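Local coordinates for protein TetR family transcriptional regulator (Streptomyces coelicolor, PDB 6SRN) that probably binds operator DNA as a TetR-family repressor controlling antibiotic production, and holds a furan-type bacterial hormone in a ligand pocket, at residues F68-K73 with A77-E82; V81-A86 with D120-A125. One frame throughout, in Å; residues are numbered along the deposited sequence.

Contact 1: residues F68-K73 with A77-E82; sequences FHFPSK and AIAVVE
F70, in the loop just past helix 63-69 and still in the predicted TetR helix-turn-helix, leans its ring on A79 of the long helix 73-86 that follows. CE1 makes the closest approach, 3.5 Å from A79 CB, with CD1 of the same ring at 4.0 Å. The methyl approaches obliquely. F70 reaches it because its CG stands anti to the carbonyl carbon and beside the backbone N (chi1 -52°), which directs the ring at the helix flank. Elsewhere the buried ring packs on R31 and I34 of helix 31-49 and on S75 and L76, so the ring sits between helix 31-49 and helix 73-86.

The second link is backbone. Between the two links runs P71-S72, S72 being the N-cap of helix 73-86. The K73 side chain starts away from A77-E82, and its extended chain carries NZ to a hydrogen bond with A50 O and forms a cation-pi contact with Y47. The K73 carbonyl accepts the first-turn helix bond from A77, N to O 2.9 Å with an N-H...O angle of 166°, and A77 CB lies 3.6 Å from K73 O.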
ATOM      1  N   PHE A  68       3.578  33.849   1.556  1.00 12.71           N
ATOM      2  CA  PHE A  68       4.778  34.204   2.315  1.00 13.98           C
ATOM      3  C   PHE A  68       5.361  32.971   3.007  1.00 14.02           C
ATOM      4  O   PHE A  68       6.558  32.748   2.972  1.00 16.38           O
ATOM      5  CB  PHE A  68       4.511  35.268   3.344  1.00 14.24           C
ATOM      6  CG  PHE A  68       5.675  35.533   4.260  1.00 14.58           C
ATOM      7  CD1 PHE A  68       6.839  36.127   3.774  1.00 15.17           C
ATOM      8  CD2 PHE A  68       5.599  35.226   5.615  1.00 15.90           C
ATOM      9  CE1 PHE A  68       7.898  36.418   4.623  1.00 16.80           C
ATOM     10  CE2 PHE A  68       6.655  35.501   6.464  1.00 16.61           C
ATOM     11  CZ  PHE A  68       7.811  36.106   5.972  1.00 17.37           C
ATOM     12  N   HIS A  69       4.503  32.167   3.610  1.00 12.99           N
ATOM     13  CA  HIS A  69       4.956  30.937   4.273  1.00 13.55           C
ATOM     14  C   HIS A  69       5.254  29.803   3.303  1.00 13.92           C
ATOM     15  O   HIS A  69       6.250  29.068   3.486  1.00 13.50           O
ATOM     16  CB  HIS A  69       3.882  30.492   5.223  1.00 13.83           C
ATOM     17  CG  HIS A  69       3.597  31.455   6.335  1.00 14.65           C
ATOM     18  ND1 HIS A  69       4.296  31.427   7.524  1.00 16.72           N
ATOM     19  CD2 HIS A  69       2.666  32.436   6.470  1.00 15.03           C
ATOM     20  CE1 HIS A  69       3.827  32.368   8.328  1.00 17.09           C
ATOM     21  NE2 HIS A  69       2.827  32.980   7.727  1.00 16.38           N
ATOM     22  N   PHE A  70       4.403  29.662   2.276  1.00 12.76           N
ATOM     23  CA  PHE A  70       4.509  28.569   1.289  1.00 13.17           C
ATOM     24  C   PHE A  70       4.261  29.139  -0.084  1.00 12.78           C
ATOM     25  O   PHE A  70       3.118  29.387  -0.466  1.00 12.04           O
ATOM     26  CB  PHE A  70       3.447  27.463   1.568  1.00 13.19           C
ATOM     27  CG  PHE A  70       3.447  26.964   2.969  1.00 13.77           C
ATOM     28  CD1 PHE A  70       4.369  26.009   3.361  1.00 15.63           C
ATOM     29  CD2 PHE A  70       2.525  27.449   3.884  1.00 13.94           C
ATOM     30  CE1 PHE A  70       4.375  25.536   4.654  1.00 15.77           C
ATOM     31  CE2 PHE A  70       2.549  26.992   5.195  1.00 14.49           C
ATOM     32  CZ  PHE A  70       3.487  26.052   5.572  1.00 15.47           C
ATOM     33  N   PRO A  71       5.336  29.347  -0.861  1.00 12.12           N
ATOM     34  CA  PRO A  71       5.176  30.111  -2.107  1.00 12.78           C
ATOM     35  C   PRO A  71       4.360  29.464  -3.223  1.00 10.83           C
ATOM     36  O   PRO A  71       4.035  30.137  -4.191  1.00 11.20           O
ATOM     37  CB  PRO A  71       6.628  30.357  -2.571  1.00 13.56           C
ATOM     38  CG  PRO A  71       7.473  29.447  -1.794  1.00 13.71           C
ATOM     39  CD  PRO A  71       6.756  29.096  -0.521  1.00 12.79           C
ATOM     40  N   SER A  72       4.036  28.193  -3.125  1.00 10.01           N
ATOM     41  CA  SER A  72       3.204  27.535  -4.093  1.00 10.12           C
ATOM     42  C   SER A  72       2.466  26.394  -3.446  1.00  9.69           C
ATOM     43  O   SER A  72       2.816  25.915  -2.374  1.00 10.22           O
ATOM     44  CB  SER A  72       4.074  26.972  -5.207  1.00 10.62           C
ATOM     45  OG  SER A  72       4.974  26.010  -4.610  1.00 12.48           O
ATOM     46  N   LYS A  73       1.466  25.906  -4.155  1.00 10.09           N
ATOM     47  CA  LYS A  73       0.766  24.704  -3.736  1.00 10.12           C
ATOM     48  C   LYS A  73       1.708  23.510  -3.597  1.00  9.47           C
ATOM     49  O   LYS A  73       1.590  22.707  -2.685  1.00  9.42           O
ATOM     50  CB  LYS A  73      -0.333  24.429  -4.730  1.00 11.59           C
ATOM     51  CG  LYS A  73      -1.267  23.346  -4.361  1.00 12.37           C
ATOM     52  CD  LYS A  73      -2.221  23.227  -5.542  1.00 13.65           C
ATOM     53  CE  LYS A  73      -2.992  21.987  -5.491  1.00 14.38           C
ATOM     54  NZ  LYS A  73      -3.957  21.964  -6.621  1.00 12.93           N
ATOM     55  N   ALA A  77       2.310  21.246  -0.236  1.00  8.25           N
ATOM     56  CA  ALA A  77       2.239  19.801  -0.224  1.00  8.50           C
ATOM     57  C   ALA A  77       3.530  19.147   0.334  1.00  8.33           C
ATOM     58  O   ALA A  77       3.486  18.221   1.125  1.00  7.63           O
ATOM     59  CB  ALA A  77       1.867  19.266  -1.597  1.00  8.58           C
ATOM     60  N   ILE A  78       4.682  19.637  -0.122  1.00  7.91           N
ATOM     61  CA  ILE A  78       5.940  19.155   0.422  1.00  7.23           C
ATOM     62  C   ILE A  78       5.972  19.337   1.936  1.00  7.17           C
ATOM     63  O   ILE A  78       6.375  18.434   2.655  1.00  7.21           O
ATOM     64  CB  ILE A  78       7.142  19.874  -0.237  1.00  7.22           C
ATOM     65  CG1 ILE A  78       7.233  19.447  -1.704  1.00  7.23           C
ATOM     66  CG2 ILE A  78       8.415  19.573   0.527  1.00  7.82           C
ATOM     67  CD1 ILE A  78       8.207  20.276  -2.493  1.00  7.18           C
ATOM     68  N   ALA A  79       5.600  20.524   2.439  1.00  7.36           N
ATOM     69  CA  ALA A  79       5.695  20.751   3.879  1.00  7.88           C
ATOM     70  C   ALA A  79       4.796  19.788   4.686  1.00  7.78           C
ATOM     71  O   ALA A  79       5.169  19.353   5.741  1.00  8.00           O
ATOM     72  CB  ALA A  79       5.357  22.188   4.205  1.00  8.03           C
ATOM     73  N   VAL A  80       3.604  19.517   4.176  1.00  8.10           N
ATOM     74  CA  VAL A  80       2.689  18.582   4.816  1.00  8.19           C
ATOM     75  C   VAL A  80       3.318  17.194   4.870  1.00  8.06           C
ATOM     76  O   VAL A  80       3.374  16.568   5.916  1.00  7.70           O
ATOM     77  CB  VAL A  80       1.332  18.529   4.069  1.00  8.83           C
ATOM     78  CG1 VAL A  80       0.473  17.359   4.566  1.00  8.67           C
ATOM     79  CG2 VAL A  80       0.599  19.849   4.264  1.00  9.52           C
ATOM     80  N   VAL A  81       3.821  16.705   3.748  1.00  7.61           N
ATOM     81  CA  VAL A  81       4.438  15.366   3.751  1.00  7.71           C
ATOM     82  C   VAL A  81       5.659  15.317   4.668  1.00  7.71           C
ATOM     83  O   VAL A  81       5.836  14.405   5.466  1.00  7.89           O
ATOM     84  CB  VAL A  81       4.796  14.921   2.320  1.00  8.00           C
ATOM     85  CG1 VAL A  81       5.539  13.607   2.336  1.00  8.22           C
ATOM     86  CG2 VAL A  81       3.548  14.789   1.499  1.00  8.34           C
ATOM     87  N   GLU A  82       6.509  16.322   4.577  1.00  8.46           N
ATOM     88  CA  GLU A  82       7.705  16.348   5.447  1.00  9.46           C
ATOM     89  C   GLU A  82       7.300  16.333   6.920  1.00  9.67           C
ATOM     90  O   GLU A  82       7.916  15.652   7.754  1.00  9.71           O
ATOM     91  CB  GLU A  82       8.582  17.573   5.178  1.00 10.54           C
ATOM     92  CG  GLU A  82       9.348  17.552   3.911  1.00 12.07           C
ATOM     93  CD  GLU A  82      10.136  18.863   3.815  1.00 12.98           C
ATOM     94  OE1 GLU A  82       9.731  19.940   4.337  1.00 14.46           O
ATOM     95  OE2 GLU A  82      11.202  18.786   3.287  1.00 15.88           O
TER

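Contact 2: residues V81-A86 with D120-A125; sequences VEEHYA and DPVMQA. With LUB (4-(Hydroxymethyl)-2-propylfuran-3-carboxylic acid), chain B.
H84 meets both M123 and V122 in the apolar and sulfur contacts, its side chain crossing that of M123 at about a right angle. The bend of M123 at chi2 (-70°) brings SD to 3.9 Å from H84 CB; the sulfur is also 3.5 Å from H84 O. SD lies 4.9 Å from the centroid of the H84 ring, in an oblique sulfur-aromatic contact. M123 also packs on A116 and F117 of helix 102-119. Beside this pair, V122 uses CG1, the methyl anti to its backbone N, to touch both H84 CB and E83 CG, the latter at 3.8 Å. The backbone of V122 comes close as well, its O standing 3.5 Å from H84 CB.

Segments 81-86 and 121-125, of helices 73-86 and 121-131, cross at -117° with axes 8.5 Å apart at closest approach, at the junction of the DNA-binding and ligand-binding parts of the TetR fold.

Polar bonds fix the side chains from within each segment or from outside the pair. H84 ND1 donates to V81 O at 2.8 Å, nearly straight and lying in both the imidazole and carbonyl planes on a lone pair, which sets the rotation of the ring; its strained chi1 of 108° accompanies this bond. D120 caps helix 121-131, its OD1 accepting from V122 N. R87 forms salt bridges with both E83 OE2 and D120 OD2, bridging the two helices at this margin.

Ligand contacts occupy the other end. Y85 OH gives a 2.6 Å hydrogen bond to O10 of the furan carboxylate, and the same hydroxyl is also bonded to Q130. H84 presents its ring edge, at NE2, to the hormone's hydroxymethyl carbon C12.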
ATOM      1  N   VAL A  81       3.821  16.705   3.748  1.00  7.61           N
ATOM      2  CA  VAL A  81       4.438  15.366   3.751  1.00  7.71           C
ATOM      3  C   VAL A  81       5.659  15.317   4.668  1.00  7.71           C
ATOM      4  O   VAL A  81       5.836  14.405   5.466  1.00  7.89           O
ATOM      5  CB  VAL A  81       4.796  14.921   2.320  1.00  8.00           C
ATOM      6  CG1 VAL A  81       5.539  13.607   2.336  1.00  8.22           C
ATOM      7  CG2 VAL A  81       3.548  14.789   1.499  1.00  8.34           C
ATOM      8  N   GLU A  82       6.509  16.322   4.577  1.00  8.46           N
ATOM      9  CA  GLU A  82       7.705  16.348   5.447  1.00  9.46           C
ATOM     10  C   GLU A  82       7.300  16.333   6.920  1.00  9.67           C
ATOM     11  O   GLU A  82       7.916  15.652   7.754  1.00  9.71           O
ATOM     12  CB  GLU A  82       8.582  17.573   5.178  1.00 10.54           C
ATOM     13  CG  GLU A  82       9.348  17.552   3.911  1.00 12.07           C
ATOM     14  CD  GLU A  82      10.136  18.863   3.815  1.00 12.98           C
ATOM     15  OE1 GLU A  82       9.731  19.940   4.337  1.00 14.46           O
ATOM     16  OE2 GLU A  82      11.202  18.786   3.287  1.00 15.88           O
ATOM     17  N   GLU A  83       6.264  17.071   7.287  1.00  9.04           N
ATOM     18  CA  GLU A  83       5.879  17.151   8.667  1.00  9.79           C
ATOM     19  C   GLU A  83       5.368  15.808   9.164  1.00 10.39           C
ATOM     20  O   GLU A  83       5.627  15.427  10.302  1.00 10.27           O
ATOM     21  CB  GLU A  83       4.815  18.239   8.831  1.00 10.79           C
ATOM     22  CG  GLU A  83       4.103  18.230  10.153  1.00 11.91           C
ATOM     23  CD  GLU A  83       5.040  18.252  11.322  1.00 13.55           C
ATOM     24  OE1 GLU A  83       6.110  18.882  11.213  1.00 14.90           O
ATOM     25  OE2 GLU A  83       4.678  17.651  12.367  1.00 15.28           O
ATOM     26  N   HIS A  84       4.623  15.103   8.321  1.00  8.64           N
ATOM     27  CA  HIS A  84       4.033  13.827   8.780  1.00  8.74           C
ATOM     28  C   HIS A  84       5.119  12.772   9.000  1.00  9.45           C
ATOM     29  O   HIS A  84       4.873  11.793   9.703  1.00  9.43           O
ATOM     30  CB  HIS A  84       2.870  13.424   7.847  1.00  8.66           C
ATOM     31  CG  HIS A  84       3.102  12.266   6.916  1.00  8.17           C
ATOM     32  ND1 HIS A  84       3.987  12.297   5.855  1.00  8.25           N
ATOM     33  CD2 HIS A  84       2.483  11.075   6.830  1.00  9.02           C
ATOM     34  CE1 HIS A  84       3.925  11.166   5.187  1.00  8.55           C
ATOM     35  NE2 HIS A  84       3.000  10.411   5.745  1.00  9.16           N
ATOM     36  N   TYR A  85       6.317  12.987   8.470  1.00  9.12           N
ATOM     37  CA  TYR A  85       7.505  12.171   8.818  1.00  9.49           C
ATOM     38  C   TYR A  85       8.335  12.717   9.968  1.00 10.74           C
ATOM     39  O   TYR A  85       8.784  11.951  10.863  1.00 10.98           O
ATOM     40  CB  TYR A  85       8.417  11.964   7.618  1.00  9.04           C
ATOM     41  CG  TYR A  85       7.842  11.200   6.496  1.00  8.70           C
ATOM     42  CD1 TYR A  85       7.283   9.923   6.661  1.00  8.41           C
ATOM     43  CD2 TYR A  85       7.879  11.725   5.201  1.00  9.13           C
ATOM     44  CE1 TYR A  85       6.751   9.236   5.589  1.00  8.84           C
ATOM     45  CE2 TYR A  85       7.362  11.024   4.134  1.00  8.66           C
ATOM     46  CZ  TYR A  85       6.811   9.763   4.308  1.00  8.74           C
ATOM     47  OH  TYR A  85       6.268   9.118   3.214  1.00  9.47           O
ATOM     48  N   ALA A  86       8.559  14.025   9.983  1.00 11.10           N
ATOM     49  CA  ALA A  86       9.544  14.620  10.876  1.00 10.88           C
ATOM     50  C   ALA A  86       9.133  14.574  12.320  1.00 10.67           C
ATOM     51  O   ALA A  86       9.983  14.709  13.210  1.00 11.89           O
ATOM     52  CB  ALA A  86       9.820  16.056  10.469  1.00 11.33           C
ATOM     53  N   ASP A 120      -5.479  12.078  12.654  1.00  7.77           N
ATOM     54  CA  ASP A 120      -4.739  13.331  12.504  1.00  8.49           C
ATOM     55  C   ASP A 120      -4.699  13.751  11.035  1.00  7.92           C
ATOM     56  O   ASP A 120      -4.161  13.043  10.206  1.00  7.34           O
ATOM     57  CB  ASP A 120      -3.308  13.175  13.048  1.00  9.92           C
ATOM     58  CG  ASP A 120      -2.577  14.470  13.110  1.00 13.54           C
ATOM     59  OD1 ASP A 120      -2.807  15.347  12.247  1.00 17.75           O
ATOM     60  OD2 ASP A 120      -1.702  14.606  14.022  1.00 18.25           O
ATOM     61  N   PRO A 121      -5.288  14.914  10.701  1.00  7.59           N
ATOM     62  CA  PRO A 121      -5.269  15.327   9.332  1.00  7.78           C
ATOM     63  C   PRO A 121      -3.892  15.401   8.682  1.00  7.30           C
ATOM     64  O   PRO A 121      -3.787  15.190   7.457  1.00  6.77           O
ATOM     65  CB  PRO A 121      -5.895  16.706   9.371  1.00  8.44           C
ATOM     66  CG  PRO A 121      -6.815  16.688  10.548  1.00  8.79           C
ATOM     67  CD  PRO A 121      -6.075  15.851  11.546  1.00  8.19           C
ATOM     68  N   VAL A 122      -2.863  15.789   9.424  1.00  7.12           N
ATOM     69  CA  VAL A 122      -1.528  15.883   8.797  1.00  7.21           C
ATOM     70  C   VAL A 122      -1.066  14.497   8.305  1.00  6.92           C
ATOM     71  O   VAL A 122      -0.449  14.377   7.239  1.00  7.07           O
ATOM     72  CB  VAL A 122      -0.502  16.530   9.741  1.00  7.92           C
ATOM     73  CG1 VAL A 122       0.894  16.522   9.121  1.00  8.31           C
ATOM     74  CG2 VAL A 122      -0.944  17.940  10.069  1.00  8.92           C
ATOM     75  N   MET A 123      -1.337  13.459   9.105  1.00  7.37           N
ATOM     76  CA  MET A 123      -0.986  12.108   8.681  1.00  7.31           C
ATOM     77  C   MET A 123      -1.840  11.656   7.517  1.00  6.77           C
ATOM     78  O   MET A 123      -1.308  11.027   6.585  1.00  7.28           O
ATOM     79  CB  MET A 123      -1.128  11.153   9.858  1.00  8.20           C
ATOM     80  CG  MET A 123      -0.204  11.443  11.034  1.00  9.12           C
ATOM     81  SD  MET A 123       1.536  11.077  10.638  1.00 10.70           S
ATOM     82  CE  MET A 123       1.428   9.364  10.631  1.00 10.73           C
ATOM     83  N   GLN A 124      -3.122  11.939   7.565  1.00  6.59           N
ATOM     84  CA  GLN A 124      -3.988  11.508   6.499  1.00  6.61           C
ATOM     85  C   GLN A 124      -3.590  12.200   5.181  1.00  6.57           C
ATOM     86  O   GLN A 124      -3.584  11.609   4.114  1.00  6.92           O
ATOM     87  CB  GLN A 124      -5.430  11.817   6.843  1.00  7.28           C
ATOM     88  CG  GLN A 124      -5.892  11.065   8.100  1.00  8.02           C
ATOM     89  CD  GLN A 124      -7.161  11.575   8.707  1.00  8.97           C
ATOM     90  OE1 GLN A 124      -7.720  12.579   8.296  1.00 11.38           O
ATOM     91  NE2 GLN A 124      -7.642  10.857   9.695  1.00 10.02           N
ATOM     92  N   ALA A 125      -3.265  13.476   5.270  1.00  5.99           N
ATOM     93  CA  ALA A 125      -2.846  14.242   4.117  1.00  6.13           C
ATOM     94  C   ALA A 125      -1.508  13.773   3.589  1.00  6.71           C
ATOM     95  O   ALA A 125      -1.308  13.643   2.388  1.00  7.57           O
ATOM     96  CB  ALA A 125      -2.783  15.710   4.454  1.00  6.04           C
TER
HETATM   97  C2  LUB B 301       3.723   4.735   5.992  1.00 12.61           C
HETATM   98  C4  LUB B 301       3.085   6.157   4.386  1.00 12.42           C
HETATM   99  C5  LUB B 301       1.979   5.640   4.930  1.00 12.05           C
HETATM  100  C6  LUB B 301       4.407   3.705   6.795  1.00 12.74           C
HETATM  101  O11 LUB B 301       6.499   5.401   5.477  1.00 13.84           O
HETATM  102  C9  LUB B 301       5.617   5.854   4.703  1.00 12.38           C
HETATM  103  O10 LUB B 301       5.922   6.532   3.656  1.00 14.02           O
HETATM  104  C3  LUB B 301       4.213   5.584   4.939  1.00 13.01           C
HETATM  105  C12 LUB B 301       2.989   7.308   3.396  1.00 13.42           C
HETATM  106  O13 LUB B 301       3.758   6.976   2.217  1.00 15.11           O
HETATM  107  O1  LUB B 301       2.334   4.643   5.853  1.00 11.63           O
HETATM  108  C7  LUB B 301       4.340   4.145   8.263  1.00 13.67           C
HETATM  109  C8  LUB B 301       5.066   3.193   9.181  1.00 14.37           C

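From the N terminus, the chain leaves the helix-turn-helix at helix 63-69 and turns directly into helix 73-86; contact 1 closes this short local loop, with only three residues between its segments. Further along that same helix, V81 and E82 end contact 1 and begin contact 2. The latter closes a much longer loop of 33 intervening residues, mostly helices 88-96 and 102-119, before helix 121-131 returns. The two loops therefore follow one another along the chain with a small overlap. They also meet in space, V80 CG1 packing 3.7 Å from A125 CB. Helix 73-86 thus ties the DNA-binding end to the ligand pocket, consistent with a route for hormone signalling.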